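Cell envelope-related transcriptional attenuator domain-containing protein (Streptococcus agalactiae, PDB 3OKZ) is of unknown function but belongs to the LytR/CpsA/Psr family, whose members probably transfer lipid-linked glycopolymers to the bacterial cell wall. Local coordinates at residues I50-E63 with A233-L246. Residues are numbered along the deposited sequence; the frame is centred on the assembly and turned at random.
Sequences INPKTNKTTMTSLE and AYKDSLEHIKSYQL
Thr57 starts a run of six backbone hydrogen bonds that joins strand 56-62 to strand 241-246 in parallel: its N donates to His240 O at 3.0 Å, and its O receives Lys242 N. Met59 repeats the pattern between Lys242 O and Tyr244 N, Ser61 between Tyr244 O and Leu246 N. Odd-numbered residues of strand 56-62 thus use both N and O, as a regular parallel pairing requires, and the two segment axes run 18° apart. At the far end Gln245 is bent at chi2 (67°), which lets OE1 accept from Arg187 of helix 178-200 while NE2 donates to Leu246 O from above the carbonyl plane. Ahead of the paired strands, where strand 41-51 ends, Ser237 OG reaches Asn51 O in a weak bond of 3.4 Å, at the G1 bulge where Asn55 and Lys56 face Asn51. On the sheet face carrying Thr57 and Met59, Ile241 lies alongside Thr57, its CD1 3.5 Å from Thr57 CG2, and passes its CG2 to Met59 CG at 3.6 Å. The other face has the Tyr244 ring, with Met59 O at its edge, and Thr60 OG1 against Tyr244 CB; Arg273 adds a cation-pi contact. Beside the Asn51-Lys56 turn, Ile50 turns its CG2 branch to Tyr234 CD2 at 3.6 Å, and Pro52 lies beside the same ring, its CD 3.7 Å from Tyr234 CE2. Strand 56-62 also pairs antiparallel with strand 41-51, so its two edges are both occupied within the seven-strand mixed sheet. Met59 and Ser61 touch helix 178-200, Thr58 and Leu246 helix 264-277. The chemistry is therefore divided: backbone bonds hold the pairing whatever the side chains, and contacts of Ile241 with Thr57 and Met59, and of Tyr244 with Thr60, probably fix the register.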
ATOM      1  N   ILE A  50       6.057  -9.049  -7.821  1.00 21.23           N
ATOM      2  CA  ILE A  50       5.999 -10.516  -7.795  1.00 16.48           C
ATOM      3  C   ILE A  50       6.706 -10.997  -9.054  1.00 17.70           C
ATOM      4  O   ILE A  50       6.327 -10.619 -10.169  1.00 19.76           O
ATOM      5  CB  ILE A  50       4.548 -11.070  -7.831  1.00 15.35           C
ATOM      6  CG1 ILE A  50       3.711 -10.464  -6.705  1.00  2.37           C
ATOM      7  CG2 ILE A  50       4.572 -12.584  -7.688  1.00 24.90           C
ATOM      8  CD1 ILE A  50       2.464  -9.756  -7.196  1.00 15.69           C
ATOM      9  N   ASN A  51       7.744 -11.808  -8.877  1.00 27.48           N
ATOM     10  CA  ASN A  51       8.501 -12.328 -10.011  1.00 30.21           C
ATOM     11  C   ASN A  51       8.480 -13.845  -9.965  1.00 27.49           C
ATOM     12  O   ASN A  51       9.244 -14.466  -9.220  1.00 38.05           O
ATOM     13  CB  ASN A  51       9.941 -11.841  -9.960  1.00 34.79           C
ATOM     14  CG  ASN A  51      10.704 -12.184 -11.211  1.00 43.57           C
ATOM     15  OD1 ASN A  51      10.731 -13.335 -11.636  1.00 44.27           O
ATOM     16  ND2 ASN A  51      11.333 -11.185 -11.811  1.00 49.49           N
ATOM     17  N   PRO A  52       7.611 -14.465 -10.774  1.00 21.81           N
ATOM     18  CA  PRO A  52       7.477 -15.925 -10.824  1.00 16.47           C
ATOM     19  C   PRO A  52       8.791 -16.617 -11.160  1.00 34.12           C
ATOM     20  O   PRO A  52       9.057 -17.742 -10.724  1.00 38.50           O
ATOM     21  CB  PRO A  52       6.417 -16.124 -11.899  1.00 12.08           C
ATOM     22  CG  PRO A  52       6.688 -14.987 -12.838  1.00 28.22           C
ATOM     23  CD  PRO A  52       6.869 -13.834 -11.881  1.00 25.66           C
ATOM     24  N   LYS A  53       9.609 -15.912 -11.930  1.00 35.71           N
ATOM     25  CA  LYS A  53      10.902 -16.401 -12.379  1.00 36.57           C
ATOM     26  C   LYS A  53      11.898 -16.509 -11.220  1.00 33.37           C
ATOM     27  O   LYS A  53      12.237 -17.613 -10.790  1.00 34.66           O
ATOM     28  CB  LYS A  53      11.425 -15.452 -13.466  1.00 41.07           C
ATOM     29  CG  LYS A  53      12.496 -16.002 -14.377  1.00 43.99           C
ATOM     30  CD  LYS A  53      12.788 -15.020 -15.505  1.00 46.27           C
ATOM     31  CE  LYS A  53      13.264 -13.673 -14.973  1.00 46.51           C
ATOM     32  NZ  LYS A  53      13.579 -12.712 -16.065  1.00 46.61           N
ATOM     33  N   THR A  54      12.352 -15.362 -10.714  1.00 25.28           N
ATOM     34  CA  THR A  54      13.314 -15.316  -9.613  1.00 18.54           C
ATOM     35  C   THR A  54      12.709 -15.855  -8.329  1.00 23.62           C
ATOM     36  O   THR A  54      13.401 -15.976  -7.309  1.00 21.28           O
ATOM     37  CB  THR A  54      13.775 -13.895  -9.322  1.00 32.66           C
ATOM     38  OG1 THR A  54      12.709 -13.171  -8.686  1.00 42.22           O
ATOM     39  CG2 THR A  54      14.177 -13.199 -10.611  1.00 37.71           C
ATOM     40  N   ASN A  55      11.408 -16.140  -8.378  1.00 34.16           N
ATOM     41  CA  ASN A  55      10.686 -16.689  -7.233  1.00 41.70           C
ATOM     42  C   ASN A  55      10.812 -15.790  -5.995  1.00 40.89           C
ATOM     43  O   ASN A  55      11.275 -16.230  -4.942  1.00 42.21           O
ATOM     44  CB  ASN A  55      11.239 -18.081  -6.929  1.00 43.56           C
ATOM     45  CG  ASN A  55      10.260 -18.939  -6.186  1.00 48.28           C
ATOM     46  OD1 ASN A  55       9.158 -19.189  -6.665  1.00 54.27           O
ATOM     47  ND2 ASN A  55      10.655 -19.403  -5.008  1.00 50.51           N
ATOM     48  N   LYS A  56      10.393 -14.534  -6.117  1.00 38.92           N
ATOM     49  CA  LYS A  56      10.506 -13.609  -5.001  1.00 37.69           C
ATOM     50  C   LYS A  56       9.447 -12.514  -5.028  1.00 41.65           C
ATOM     51  O   LYS A  56       8.840 -12.237  -6.062  1.00 45.26           O
ATOM     52  CB  LYS A  56      11.903 -12.984  -5.003  1.00 38.50           C
ATOM     53  CG  LYS A  56      12.183 -12.023  -3.842  1.00 53.67           C
ATOM     54  CD  LYS A  56      13.651 -11.559  -3.832  1.00 64.28           C
ATOM     55  CE  LYS A  56      14.057 -10.886  -5.146  1.00 66.08           C
ATOM     56  NZ  LYS A  56      15.492 -10.468  -5.187  1.00 59.01           N
ATOM     57  N   THR A  57       9.236 -11.893  -3.873  1.00 35.89           N
ATOM     58  CA  THR A  57       8.262 -10.818  -3.746  1.00 29.88           C
ATOM     59  C   THR A  57       8.787  -9.699  -2.855  1.00 31.53           C
ATOM     60  O   THR A  57       9.474  -9.951  -1.866  1.00 51.35           O
ATOM     61  CB  THR A  57       6.943 -11.341  -3.152  1.00 24.74           C
ATOM     62  OG1 THR A  57       6.284 -12.164  -4.118  1.00 25.90           O
ATOM     63  CG2 THR A  57       6.030 -10.190  -2.755  1.00 18.26           C
ATOM     64  N   THR A  58       8.466  -8.461  -3.215  1.00 17.81           N
ATOM     65  CA  THR A  58       8.890  -7.316  -2.422  1.00 16.60           C
ATOM     66  C   THR A  58       7.714  -6.384  -2.199  1.00 13.42           C
ATOM     67  O   THR A  58       6.859  -6.229  -3.074  1.00 25.55           O
ATOM     68  CB  THR A  58       9.981  -6.504  -3.124  1.00 14.09           C
ATOM     69  OG1 THR A  58       9.391  -5.717  -4.171  1.00  9.36           O
ATOM     70  CG2 THR A  58      11.046  -7.439  -3.705  1.00  8.04           C
HETATM   71  N   MSE A  59       7.681  -5.762  -1.026  1.00 13.55           N
HETATM   72  CA  MSE A  59       6.627  -4.821  -0.685  1.00 10.32           C
HETATM   73  C   MSE A  59       7.207  -3.506  -0.245  1.00 16.94           C
HETATM   74  O   MSE A  59       7.972  -3.440   0.720  1.00 16.48           O
HETATM   75  CB  MSE A  59       5.780  -5.348   0.450  1.00 10.14           C
HETATM   76  CG  MSE A  59       5.102  -6.649   0.167  1.00 20.17           C
HETATM   77 SE   MSE A  59       3.951  -6.999   1.629  1.00 59.03          SE
HETATM   78  CE  MSE A  59       2.348  -6.209   0.890  1.00 62.71           C
ATOM     79  N   THR A  60       6.832  -2.451  -0.946  1.00 16.15           N
ATOM     80  CA  THR A  60       7.308  -1.134  -0.589  1.00  2.74           C
ATOM     81  C   THR A  60       6.146  -0.222  -0.163  1.00  5.98           C
ATOM     82  O   THR A  60       5.265   0.119  -0.955  1.00 10.28           O
ATOM     83  CB  THR A  60       8.124  -0.540  -1.752  1.00  5.65           C
ATOM     84  OG1 THR A  60       9.277  -1.366  -1.964  1.00  8.37           O
ATOM     85  CG2 THR A  60       8.604   0.878  -1.436  1.00 10.07           C
ATOM     86  N   SER A  61       6.144   0.129   1.120  1.00 11.67           N
ATOM     87  CA  SER A  61       5.128   1.005   1.690  1.00 16.79           C
ATOM     88  C   SER A  61       5.444   2.429   1.244  1.00 12.82           C
ATOM     89  O   SER A  61       6.608   2.831   1.195  1.00 17.10           O
ATOM     90  CB  SER A  61       5.155   0.914   3.221  1.00 18.07           C
ATOM     91  OG  SER A  61       4.984  -0.423   3.679  1.00 18.14           O
ATOM     92  N   LEU A  62       4.414   3.201   0.929  1.00 13.69           N
ATOM     93  CA  LEU A  62       4.616   4.567   0.452  1.00 13.32           C
ATOM     94  C   LEU A  62       4.064   5.585   1.436  1.00 12.70           C
ATOM     95  O   LEU A  62       2.851   5.730   1.576  1.00 19.16           O
ATOM     96  CB  LEU A  62       3.944   4.731  -0.914  1.00 17.44           C
ATOM     97  CG  LEU A  62       4.177   3.548  -1.864  1.00 12.19           C
ATOM     98  CD1 LEU A  62       3.401   3.729  -3.183  1.00  6.67           C
ATOM     99  CD2 LEU A  62       5.666   3.413  -2.115  1.00 10.71           C
ATOM    100  N   GLU A  63       4.974   6.296   2.101  1.00  8.34           N
ATOM    101  CA  GLU A  63       4.632   7.309   3.105  1.00  7.63           C
ATOM    102  C   GLU A  63       3.597   8.319   2.628  1.00 14.65           C
ATOM    103  O   GLU A  63       3.855   9.110   1.725  1.00 21.18           O
ATOM    104  CB  GLU A  63       5.897   8.048   3.543  1.00 18.06           C
ATOM    105  CG  GLU A  63       5.631   9.170   4.534  1.00 32.79           C
ATOM    106  CD  GLU A  63       4.750   8.724   5.687  1.00 33.26           C
ATOM    107  OE1 GLU A  63       5.123   7.755   6.384  1.00 28.74           O
ATOM    108  OE2 GLU A  63       3.682   9.338   5.895  1.00 34.72           O
ATOM    109  N   ALA A 233       0.294 -19.695 -10.463  1.00 16.52           N
ATOM    110  CA  ALA A 233       1.651 -19.665 -10.962  1.00 22.13           C
ATOM    111  C   ALA A 233       2.539 -18.787 -10.092  1.00 29.85           C
ATOM    112  O   ALA A 233       3.763 -18.919 -10.135  1.00 35.97           O
ATOM    113  CB  ALA A 233       1.671 -19.168 -12.400  1.00 26.88           C
ATOM    114  N   TYR A 234       1.938 -17.900  -9.294  1.00 20.25           N
ATOM    115  CA  TYR A 234       2.735 -17.011  -8.443  1.00 15.97           C
ATOM    116  C   TYR A 234       2.690 -17.360  -6.949  1.00 16.18           C
ATOM    117  O   TYR A 234       3.347 -16.712  -6.123  1.00 23.62           O
ATOM    118  CB  TYR A 234       2.301 -15.560  -8.641  1.00 21.85           C
ATOM    119  CG  TYR A 234       2.274 -15.087 -10.083  1.00 22.87           C
ATOM    120  CD1 TYR A 234       1.230 -15.446 -10.933  1.00 19.69           C
ATOM    121  CD2 TYR A 234       3.269 -14.241 -10.584  1.00 28.35           C
ATOM    122  CE1 TYR A 234       1.165 -14.968 -12.251  1.00 29.39           C
ATOM    123  CE2 TYR A 234       3.218 -13.758 -11.897  1.00 30.55           C
ATOM    124  CZ  TYR A 234       2.158 -14.123 -12.724  1.00 33.50           C
ATOM    125  OH  TYR A 234       2.070 -13.623 -14.010  1.00 36.82           O
ATOM    126  N   LYS A 235       1.929 -18.401  -6.617  1.00 17.63           N
ATOM    127  CA  LYS A 235       1.777 -18.854  -5.233  1.00 20.55           C
ATOM    128  C   LYS A 235       3.107 -19.165  -4.551  1.00 22.85           C
ATOM    129  O   LYS A 235       3.258 -18.957  -3.349  1.00 32.87           O
ATOM    130  CB  LYS A 235       0.865 -20.094  -5.175  1.00 15.90           C
ATOM    131  CG  LYS A 235       0.808 -20.767  -3.797  1.00 15.13           C
ATOM    132  CD  LYS A 235       0.376 -22.218  -3.907  1.00 23.85           C
ATOM    133  CE  LYS A 235       0.945 -23.064  -2.774  1.00 35.66           C
ATOM    134  NZ  LYS A 235       0.307 -22.797  -1.449  1.00 40.87           N
ATOM    135  N   ASP A 236       4.071 -19.672  -5.309  1.00 26.75           N
ATOM    136  CA  ASP A 236       5.372 -20.004  -4.737  1.00 34.68           C
ATOM    137  C   ASP A 236       6.151 -18.729  -4.464  1.00 30.76           C
ATOM    138  O   ASP A 236       6.905 -18.645  -3.499  1.00 28.97           O
ATOM    139  CB  ASP A 236       6.164 -20.895  -5.699  1.00 45.12           C
ATOM    140  CG  ASP A 236       5.307 -21.973  -6.322  1.00 54.49           C
ATOM    141  OD1 ASP A 236       4.392 -21.626  -7.102  1.00 64.35           O
ATOM    142  OD2 ASP A 236       5.539 -23.164  -6.027  1.00 45.23           O
ATOM    143  N   SER A 237       5.958 -17.740  -5.330  1.00 23.99           N
ATOM    144  CA  SER A 237       6.644 -16.460  -5.211  1.00 30.72           C
ATOM    145  C   SER A 237       6.297 -15.756  -3.912  1.00 44.66           C
ATOM    146  O   SER A 237       7.130 -15.057  -3.327  1.00 45.38           O
ATOM    147  CB  SER A 237       6.285 -15.552  -6.391  1.00 20.97           C
ATOM    148  OG  SER A 237       6.790 -16.087  -7.603  1.00 24.96           O
ATOM    149  N   LEU A 238       5.064 -15.944  -3.458  1.00 38.44           N
ATOM    150  CA  LEU A 238       4.609 -15.315  -2.229  1.00 35.45           C
ATOM    151  C   LEU A 238       5.279 -15.933  -0.999  1.00 39.78           C
ATOM    152  O   LEU A 238       5.129 -15.440   0.116  1.00 50.03           O
ATOM    153  CB  LEU A 238       3.087 -15.439  -2.142  1.00 36.61           C
ATOM    154  CG  LEU A 238       2.372 -14.999  -3.430  1.00 45.09           C
ATOM    155  CD1 LEU A 238       0.867 -15.203  -3.303  1.00 40.28           C
ATOM    156  CD2 LEU A 238       2.698 -13.540  -3.725  1.00 46.95           C
ATOM    157  N   GLU A 239       6.042 -16.998  -1.216  1.00 35.10           N
ATOM    158  CA  GLU A 239       6.718 -17.712  -0.136  1.00 35.86           C
ATOM    159  C   GLU A 239       7.866 -16.932   0.498  1.00 25.06           C
ATOM    160  O   GLU A 239       8.337 -17.290   1.578  1.00 27.60           O
ATOM    161  CB  GLU A 239       7.253 -19.048  -0.661  1.00 56.23           C
ATOM    162  CG  GLU A 239       6.958 -20.270   0.205  1.00 67.10           C
ATOM    163  CD  GLU A 239       5.512 -20.732   0.109  1.00 75.73           C
ATOM    164  OE1 GLU A 239       5.242 -21.909   0.437  1.00 74.26           O
ATOM    165  OE2 GLU A 239       4.645 -19.924  -0.285  1.00 81.46           O
ATOM    166  N   HIS A 240       8.328 -15.885  -0.180  1.00 21.99           N
ATOM    167  CA  HIS A 240       9.430 -15.065   0.333  1.00 36.16           C
ATOM    168  C   HIS A 240       9.204 -13.581   0.056  1.00 31.83           C
ATOM    169  O   HIS A 240       9.278 -13.140  -1.095  1.00 25.24           O
ATOM    170  CB  HIS A 240      10.746 -15.498  -0.304  1.00 46.91           C
ATOM    171  CG  HIS A 240      10.922 -16.978  -0.368  1.00 45.51           C
ATOM    172  ND1 HIS A 240      10.417 -17.741  -1.398  1.00 49.94           N
ATOM    173  CD2 HIS A 240      11.507 -17.844   0.492  1.00 41.71           C
ATOM    174  CE1 HIS A 240      10.682 -19.014  -1.170  1.00 51.62           C
ATOM    175  NE2 HIS A 240      11.342 -19.105  -0.030  1.00 51.06           N
ATOM    176  N   ILE A 241       8.959 -12.811   1.115  1.00 25.12           N
ATOM    177  CA  ILE A 241       8.688 -11.386   0.977  1.00 17.06           C
ATOM    178  C   ILE A 241       9.727 -10.475   1.626  1.00 26.13           C
ATOM    179  O   ILE A 241      10.022 -10.605   2.815  1.00 27.40           O
ATOM    180  CB  ILE A 241       7.327 -11.006   1.614  1.00 21.84           C
ATOM    181  CG1 ILE A 241       6.301 -12.126   1.433  1.00 22.72           C
ATOM    182  CG2 ILE A 241       6.806  -9.729   0.984  1.00 26.19           C
ATOM    183  CD1 ILE A 241       5.831 -12.314   0.024  1.00 23.39           C
ATOM    184  N   LYS A 242      10.268  -9.543   0.845  1.00 32.70           N
ATOM    185  CA  LYS A 242      11.226  -8.571   1.359  1.00 40.54           C
ATOM    186  C   LYS A 242      10.446  -7.267   1.418  1.00 38.56           C
ATOM    187  O   LYS A 242       9.983  -6.784   0.391  1.00 44.56           O
ATOM    188  CB  LYS A 242      12.415  -8.402   0.413  1.00 42.74           C
ATOM    189  CG  LYS A 242      13.535  -9.431   0.555  1.00 42.88           C
ATOM    190  CD  LYS A 242      14.592  -9.208  -0.543  1.00 53.28           C
ATOM    191  CE  LYS A 242      15.805 -10.129  -0.413  1.00 59.79           C
ATOM    192  NZ  LYS A 242      16.661  -9.783   0.762  1.00 62.04           N
ATOM    193  N   SER A 243      10.298  -6.706   2.617  1.00 31.85           N
ATOM    194  CA  SER A 243       9.554  -5.459   2.820  1.00 26.55           C
ATOM    195  C   SER A 243      10.437  -4.214   2.938  1.00 26.44           C
ATOM    196  O   SER A 243      11.470  -4.222   3.615  1.00 30.37           O
ATOM    197  CB  SER A 243       8.695  -5.575   4.075  1.00 26.11           C
ATOM    198  OG  SER A 243       7.945  -6.775   4.049  1.00 35.62           O
ATOM    199  N   TYR A 244      10.014  -3.138   2.280  1.00 21.10           N
ATOM    200  CA  TYR A 244      10.758  -1.887   2.318  1.00 24.29           C
ATOM    201  C   TYR A 244       9.825  -0.715   2.560  1.00 30.36           C
ATOM    202  O   TYR A 244       8.634  -0.777   2.242  1.00 36.53           O
ATOM    203  CB  TYR A 244      11.503  -1.654   1.003  1.00 28.93           C
ATOM    204  CG  TYR A 244      12.371  -2.807   0.554  1.00 37.10           C
ATOM    205  CD1 TYR A 244      11.804  -3.973   0.032  1.00 32.73           C
ATOM    206  CD2 TYR A 244      13.762  -2.731   0.647  1.00 39.02           C
ATOM    207  CE1 TYR A 244      12.598  -5.033  -0.384  1.00 30.45           C
ATOM    208  CE2 TYR A 244      14.569  -3.786   0.234  1.00 38.47           C
ATOM    209  CZ  TYR A 244      13.983  -4.935  -0.279  1.00 33.98           C
ATOM    210  OH  TYR A 244      14.783  -5.988  -0.671  1.00 38.28           O
ATOM    211  N   GLN A 245      10.378   0.356   3.120  1.00 20.66           N
ATOM    212  CA  GLN A 245       9.614   1.561   3.408  1.00 17.77           C
ATOM    213  C   GLN A 245      10.252   2.756   2.691  1.00 25.69           C
ATOM    214  O   GLN A 245      11.441   3.034   2.847  1.00 37.66           O
ATOM    215  CB  GLN A 245       9.570   1.820   4.925  1.00  5.12           C
ATOM    216  CG  GLN A 245       8.892   3.144   5.327  1.00  0.01           C
ATOM    217  CD  GLN A 245       7.402   3.176   5.037  1.00 16.90           C
ATOM    218  OE1 GLN A 245       6.635   2.401   5.597  1.00 42.04           O
ATOM    219  NE2 GLN A 245       6.990   4.077   4.159  1.00  9.09           N
ATOM    220  N   LEU A 246       9.455   3.447   1.888  1.00 17.81           N
ATOM    221  CA  LEU A 246       9.929   4.614   1.158  1.00 17.72           C
ATOM    222  C   LEU A 246       9.754   5.824   2.069  1.00 25.14           C
ATOM    223  O   LEU A 246       8.636   6.150   2.460  1.00 25.19           O
ATOM    224  CB  LEU A 246       9.101   4.790  -0.112  1.00 16.60           C
ATOM    225  CG  LEU A 246       9.360   6.072  -0.897  1.00 15.20           C
ATOM    226  CD1 LEU A 246      10.784   6.055  -1.445  1.00 16.16           C
ATOM    227  CD2 LEU A 246       8.342   6.189  -2.016  1.00  9.87           C
TER